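Local coordinates for protein LacI family sugar-binding transcriptional regulator (Enterococcus faecalis V583, PDB 4RK0) that binds ribose in the cleft of its periplasmic-binding-protein-like core and probably acts as a DNA-binding transcriptional regulator of the LacI family, at residues A[74-79]-A[97-102]; A[123-128]-A[207-212]. All blocks are in the same frame, centred on the assembly; numbering follows the deposited sequence. Where two conformers were deposited one is given.

Contact 1 of 2, residues A[74-79]-A[97-102]; sequences ISNQTI and KAEGFS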
loop_
_atom_site.group_PDB
_atom_site.type_symbol
_atom_site.label_atom_id
_atom_site.label_comp_id
_atom_site.label_asym_id
_atom_site.label_seq_id
_atom_site.Cartn_x
_atom_site.Cartn_y
_atom_site.Cartn_z
ATOM N N ILE A 74 -1.233 6.178 20.787
ATOM C CA ILE A 74 -0.301 6.112 21.920
ATOM C C ILE A 74 -0.340 7.445 22.664
ATOM O O ILE A 74 -0.076 8.503 22.085
ATOM C CB ILE A 74 1.118 5.776 21.459
ATOM C CG1 ILE A 74 1.127 4.473 20.647
ATOM C CG2 ILE A 74 2.047 5.666 22.657
ATOM C CD1 ILE A 74 0.890 3.200 21.447
ATOM N N SER A 75 -0.722 7.418 23.953
ATOM C CA SER A 75 -0.942 8.653 24.672
ATOM C C SER A 75 0.369 9.134 25.266
ATOM O O SER A 75 1.266 8.338 25.527
ATOM C CB SER A 75 -1.965 8.452 25.812
ATOM O OG SER A 75 -1.397 7.640 26.831
ATOM N N ASN A 76 0.446 10.439 25.470
ATOM C CA ASN A 76 1.536 11.075 26.202
ATOM C C ASN A 76 1.703 10.485 27.594
ATOM O O ASN A 76 2.828 10.279 28.029
ATOM C CB ASN A 76 1.337 12.595 26.266
ATOM C CG ASN A 76 1.497 13.264 24.907
ATOM O OD1 ASN A 76 2.124 12.706 24.007
ATOM N ND2 ASN A 76 0.928 14.458 24.750
ATOM N N GLN A 77 0.600 10.167 28.269
ATOM C CA GLN A 77 0.669 9.512 29.576
ATOM C C GLN A 77 1.323 8.146 29.433
ATOM O O GLN A 77 2.230 7.812 30.170
ATOM C CB GLN A 77 -0.723 9.371 30.196
ATOM C CG GLN A 77 -0.759 8.563 31.486
ATOM C CD GLN A 77 -1.979 8.877 32.326
ATOM O OE1 GLN A 77 -2.278 10.044 32.588
ATOM N NE2 GLN A 77 -2.688 7.839 32.759
ATOM N N THR A 78 0.868 7.354 28.465
ATOM C CA THR A 78 1.493 6.041 28.240
ATOM C C THR A 78 2.993 6.166 27.968
ATOM O O THR A 78 3.791 5.356 28.429
ATOM C CB THR A 78 0.841 5.288 27.066
ATOM O OG1 THR A 78 -0.506 4.959 27.415
ATOM C CG2 THR A 78 1.597 4.000 26.740
ATOM N N ILE A 79 3.368 7.174 27.190
ATOM C CA ILE A 79 4.758 7.332 26.802
ATOM C C ILE A 79 5.634 7.624 28.042
ATOM O O ILE A 79 6.693 7.010 28.242
ATOM C CB ILE A 79 4.883 8.426 25.720
ATOM C CG1 ILE A 79 4.443 7.840 24.367
ATOM C CG2 ILE A 79 6.304 8.964 25.638
ATOM C CD1 ILE A 79 4.271 8.875 23.272
ATOM N N LYS A 97 0.952 13.920 17.780
ATOM C CA LYS A 97 1.319 15.260 18.137
ATOM C C LYS A 97 2.501 15.281 19.138
ATOM O O LYS A 97 2.539 14.491 20.068
ATOM C CB LYS A 97 0.092 15.975 18.718
ATOM C CG LYS A 97 0.347 17.292 19.426
ATOM C CD LYS A 97 0.893 18.359 18.502
ATOM C CE LYS A 97 0.872 19.708 19.204
ATOM N NZ LYS A 97 2.165 20.419 19.040
ATOM N N ALA A 98 3.473 16.158 18.891
ATOM C CA ALA A 98 4.639 16.287 19.751
ATOM C C ALA A 98 4.307 17.210 20.916
ATOM O O ALA A 98 3.751 18.292 20.726
ATOM C CB ALA A 98 5.816 16.851 18.968
ATOM N N GLU A 99 4.684 16.788 22.113
ATOM C CA GLU A 99 4.618 17.674 23.279
ATOM C C GLU A 99 5.773 18.702 23.258
ATOM O O GLU A 99 5.592 19.863 23.640
ATOM C CB GLU A 99 4.565 16.883 24.600
ATOM C CG GLU A 99 5.340 15.568 24.632
ATOM C CD GLU A 99 4.920 14.678 25.781
ATOM O OE1 GLU A 99 4.882 13.445 25.588
ATOM O OE2 GLU A 99 4.621 15.203 26.872
ATOM N N GLY A 100 6.944 18.291 22.778
ATOM C CA GLY A 100 8.108 19.184 22.728
ATOM C C GLY A 100 9.283 18.764 23.598
ATOM O O GLY A 100 10.312 19.447 23.617
ATOM N N PHE A 101 9.132 17.661 24.335
ATOM C CA PHE A 101 10.263 17.009 25.016
ATOM C C PHE A 101 10.552 15.648 24.378
ATOM O O PHE A 101 10.636 14.615 25.033
ATOM C CB PHE A 101 9.988 16.906 26.514
ATOM C CG PHE A 101 10.163 18.216 27.234
ATOM C CD1 PHE A 101 9.178 19.198 27.167
ATOM C CD2 PHE A 101 11.330 18.485 27.944
ATOM C CE1 PHE A 101 9.343 20.413 27.812
ATOM C CE2 PHE A 101 11.499 19.699 28.594
ATOM C CZ PHE A 101 10.505 20.663 28.527
ATOM N N SER A 102 10.654 15.666 23.063
ATOM C CA SER A 102 11.037 14.498 22.331
ATOM C C SER A 102 11.517 14.944 20.967
ATOM O O SER A 102 11.395 16.110 20.573
ATOM C CB SER A 102 9.880 13.506 22.190
ATOM O OG SER A 102 8.892 13.996 21.314
#
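Asn76 and Glu99 meet amide to carboxylate at the surface of the N-terminal subdomain, where the start of helix 76-86 faces the loop that joins strands 90-93 and 103-107. The two side chains approach from opposite directions, their flat ends turned 31° from each other. In Asn76, CG lies anti to the carbonyl carbon (chi1 -69°), which swings the amide out to the Glu99 carboxylate. The close part is Glu99 OE1 against Asn76: it lies 3.3 Å from Asn76 OD1, 3.5 Å from Asn76 CG and 3.7 Å from Asn76 CB. Two acceptors cannot bond directly, and each oxygen is occupied by a cation nearby. Lys96 NZ donates to Asn76 OD1 and also to the carbonyl of Ile74, while Arg84, one helix with Asn76, forms a salt bridge to Glu99 OE1.

The helix start is capped: Thr78 N donates to Ser75 OG at 2.8 Å with an angle of 162°. Behind the contact, Ile79 packs on Ile69 and Phe90 in the buried core. The loop side is looser: Glu99 is exposed and poorly ordered, and the bent side chain of Lys97 leads away from 74-79, its NZ reaching Ala98 O at 3.1 Å.

Each oxygen thus has its own cation, supplied by the other part of the fold, so helix and loop are probably linked crosswise and not by a direct Asn76-Glu99 bond.

Contact 2 of 2, residues A[123-128]-A[207-212]; sequences QRHEQV and DYSIIG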
loop_
_atom_site.group_PDB
_atom_site.type_symbol
_atom_site.label_atom_id
_atom_site.label_comp_id
_atom_site.label_asym_id
_atom_site.label_seq_id
_atom_site.Cartn_x
_atom_site.Cartn_y
_atom_site.Cartn_z
ATOM N N GLN A 123 -7.410 29.375 -9.934
ATOM C CA GLN A 123 -8.417 28.822 -10.836
ATOM C C GLN A 123 -9.796 29.453 -10.638
ATOM O O GLN A 123 -10.786 29.005 -11.203
ATOM C CB GLN A 123 -8.495 27.312 -10.628
ATOM C CG GLN A 123 -7.183 26.567 -10.870
ATOM C CD GLN A 123 -6.811 26.444 -12.342
ATOM O OE1 GLN A 123 -6.775 27.419 -13.085
ATOM N NE2 GLN A 123 -6.536 25.235 -12.764
ATOM N N ARG A 124 -9.867 30.497 -9.815
ATOM C CA ARG A 124 -11.066 31.335 -9.680
ATOM C C ARG A 124 -12.266 30.678 -9.037
ATOM O O ARG A 124 -13.391 31.147 -9.218
ATOM C CB ARG A 124 -11.506 31.884 -11.030
ATOM C CG ARG A 124 -10.347 32.309 -11.906
ATOM C CD ARG A 124 -10.719 33.413 -12.891
ATOM N NE ARG A 124 -11.433 32.885 -14.041
ATOM C CZ ARG A 124 -10.893 32.544 -15.211
ATOM N NH1 ARG A 124 -11.686 32.069 -16.168
ATOM N NH2 ARG A 124 -9.585 32.647 -15.444
ATOM N N HIS A 125 -12.054 29.626 -8.258
ATOM C CA HIS A 125 -13.159 29.024 -7.516
ATOM C C HIS A 125 -13.505 29.856 -6.294
ATOM O O HIS A 125 -12.622 30.229 -5.541
ATOM C CB HIS A 125 -12.818 27.592 -7.137
ATOM C CG HIS A 125 -12.716 26.721 -8.339
ATOM N ND1 HIS A 125 -13.819 26.132 -8.909
ATOM C CD2 HIS A 125 -11.672 26.437 -9.145
ATOM C CE1 HIS A 125 -13.453 25.493 -10.008
ATOM N NE2 HIS A 125 -12.158 25.668 -10.181
ATOM N N GLU A 126 -14.800 30.107 -6.101
ATOM C CA GLU A 126 -15.288 31.013 -5.088
ATOM C C GLU A 126 -16.081 30.285 -4.022
ATOM O O GLU A 126 -16.260 30.797 -2.902
ATOM C CB GLU A 126 -16.151 32.117 -5.763
ATOM C CG GLU A 126 -15.502 32.860 -6.930
ATOM C CD GLU A 126 -16.416 33.903 -7.573
ATOM O OE1 GLU A 126 -17.650 33.813 -7.416
ATOM O OE2 GLU A 126 -15.899 34.827 -8.247
ATOM N N GLN A 127 -16.570 29.097 -4.369
ATOM C CA GLN A 127 -17.271 28.240 -3.431
ATOM C C GLN A 127 -16.608 26.891 -3.462
ATOM O O GLN A 127 -16.617 26.213 -4.500
ATOM C CB GLN A 127 -18.737 28.111 -3.816
ATOM C CG GLN A 127 -19.430 29.463 -3.949
ATOM C CD GLN A 127 -20.906 29.331 -4.256
ATOM O OE1 GLN A 127 -21.345 29.635 -5.361
ATOM N NE2 GLN A 127 -21.677 28.874 -3.280
ATOM N N VAL A 128 -15.999 26.537 -2.349
ATOM C CA VAL A 128 -15.265 25.281 -2.239
ATOM C C VAL A 128 -15.664 24.466 -1.038
ATOM O O VAL A 128 -16.212 24.972 -0.064
ATOM C CB VAL A 128 -13.753 25.509 -2.158
ATOM C CG1 VAL A 128 -13.248 26.229 -3.391
ATOM C CG2 VAL A 128 -13.388 26.273 -0.882
ATOM N N ASP A 207 -16.839 19.583 -14.335
ATOM C CA ASP A 207 -17.858 19.846 -13.318
ATOM C C ASP A 207 -17.269 20.201 -11.954
ATOM O O ASP A 207 -17.784 21.085 -11.278
ATOM C CB ASP A 207 -18.813 18.662 -13.152
ATOM C CG ASP A 207 -19.636 18.414 -14.399
ATOM O OD1 ASP A 207 -20.021 19.403 -15.049
ATOM O OD2 ASP A 207 -19.876 17.241 -14.753
ATOM N N TYR A 208 -16.226 19.481 -11.534
ATOM C CA TYR A 208 -15.579 19.766 -10.264
ATOM C C TYR A 208 -14.086 19.727 -10.406
ATOM O O TYR A 208 -13.546 18.831 -11.024
ATOM C CB TYR A 208 -15.969 18.765 -9.201
ATOM C CG TYR A 208 -17.407 18.819 -8.797
ATOM C CD1 TYR A 208 -18.356 18.056 -9.461
ATOM C CD2 TYR A 208 -17.830 19.619 -7.741
ATOM C CE1 TYR A 208 -19.692 18.103 -9.097
ATOM C CE2 TYR A 208 -19.164 19.653 -7.362
ATOM C CZ TYR A 208 -20.090 18.878 -8.039
ATOM O OH TYR A 208 -21.417 18.904 -7.689
ATOM N N SER A 209 -13.448 20.743 -9.831
ATOM C CA SER A 209 -12.010 20.828 -9.703
ATOM C C SER A 209 -11.706 20.212 -8.370
ATOM O O SER A 209 -12.364 20.542 -7.368
ATOM C CB SER A 209 -11.550 22.303 -9.737
ATOM O OG SER A 209 -11.517 22.823 -11.052
ATOM N N ILE A 210 -10.732 19.302 -8.358
ATOM C CA ILE A 210 -10.297 18.654 -7.150
ATOM C C ILE A 210 -8.794 18.748 -6.971
ATOM O O ILE A 210 -8.029 18.469 -7.887
ATOM C CB ILE A 210 -10.659 17.146 -7.166
ATOM C CG1 ILE A 210 -12.178 17.003 -7.370
ATOM C CG2 ILE A 210 -10.173 16.452 -5.899
ATOM C CD1 ILE A 210 -12.702 15.585 -7.445
ATOM N N ILE A 211 -8.401 19.058 -5.736
ATOM C CA ILE A 211 -7.005 19.000 -5.307
ATOM C C ILE A 211 -6.905 18.112 -4.071
ATOM O O ILE A 211 -7.696 18.255 -3.104
ATOM C CB ILE A 211 -6.401 20.405 -4.990
ATOM C CG1 ILE A 211 -4.936 20.287 -4.537
ATOM C CG2 ILE A 211 -7.207 21.134 -3.928
ATOM C CD1 ILE A 211 -4.165 21.588 -4.704
ATOM N N GLY A 212 -5.930 17.207 -4.118
ATOM C CA GLY A 212 -5.653 16.261 -3.092
ATOM C C GLY A 212 -4.544 16.655 -2.137
ATOM O O GLY A 212 -4.107 17.793 -2.119
#
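His125 lays the NE2 and CE1 part of its imidazole against the side chain of Ser209, within the C-terminal subdomain of the periplasmic-binding-protein fold. Its parallel four-stranded sheet has the order 154-159, 127-132, 181-184, 209-211, so strand 181-184 runs between the two strands concerned. The contact therefore reaches past that middle strand, at the sheet end where 127-132 and 209-211 begin.

The CB atoms of both residues are directed at the other segment. In His125, CG stands opposite the carbonyl carbon (chi1 -67°), which carries the ring across to Ser209, and the serine oxygen approaches the ring obliquely. Ser209 CB also packs on the ring, 3.4 Å from His125 NE2.

The buried polar atoms are satisfied by residues around them. His125 ND1 bonds Thr180, and its NE2 bonds the carbonyl of Ala271, while Ser209 OG bonds the Ala271 backbone nitrogen; partners at both nitrogens should fix the ring's rotation. Ala271 thus bridges the loop ahead of strand 127-132 and strand 209-211. Just before His125, helix 109-122 ends in a Schellman motif, with Arg124 as C-prime residue at positive phi. Closest of all across the contact, His125 NE2 and Ser209 OG lie 3.0 Å apart.

The two contacts lie on opposite sides of the centre of the chain, their own centres about 37 Å apart and their nearest atoms about 21 Å apart, and they do not touch. Along the chain they come in series: contact 1 closes within the mixed sheet subdomain before contact 2 opens, with strand 103-107 and helix 109-122 between them. They share neither sheet nor helix. Contact 1 is a surface join of helix 76-86 to a loop, contact 2 a buried one at the end of the parallel four-stranded sheet. Ribose binds between the two subdomains, and each contact belongs to the structure of one of them.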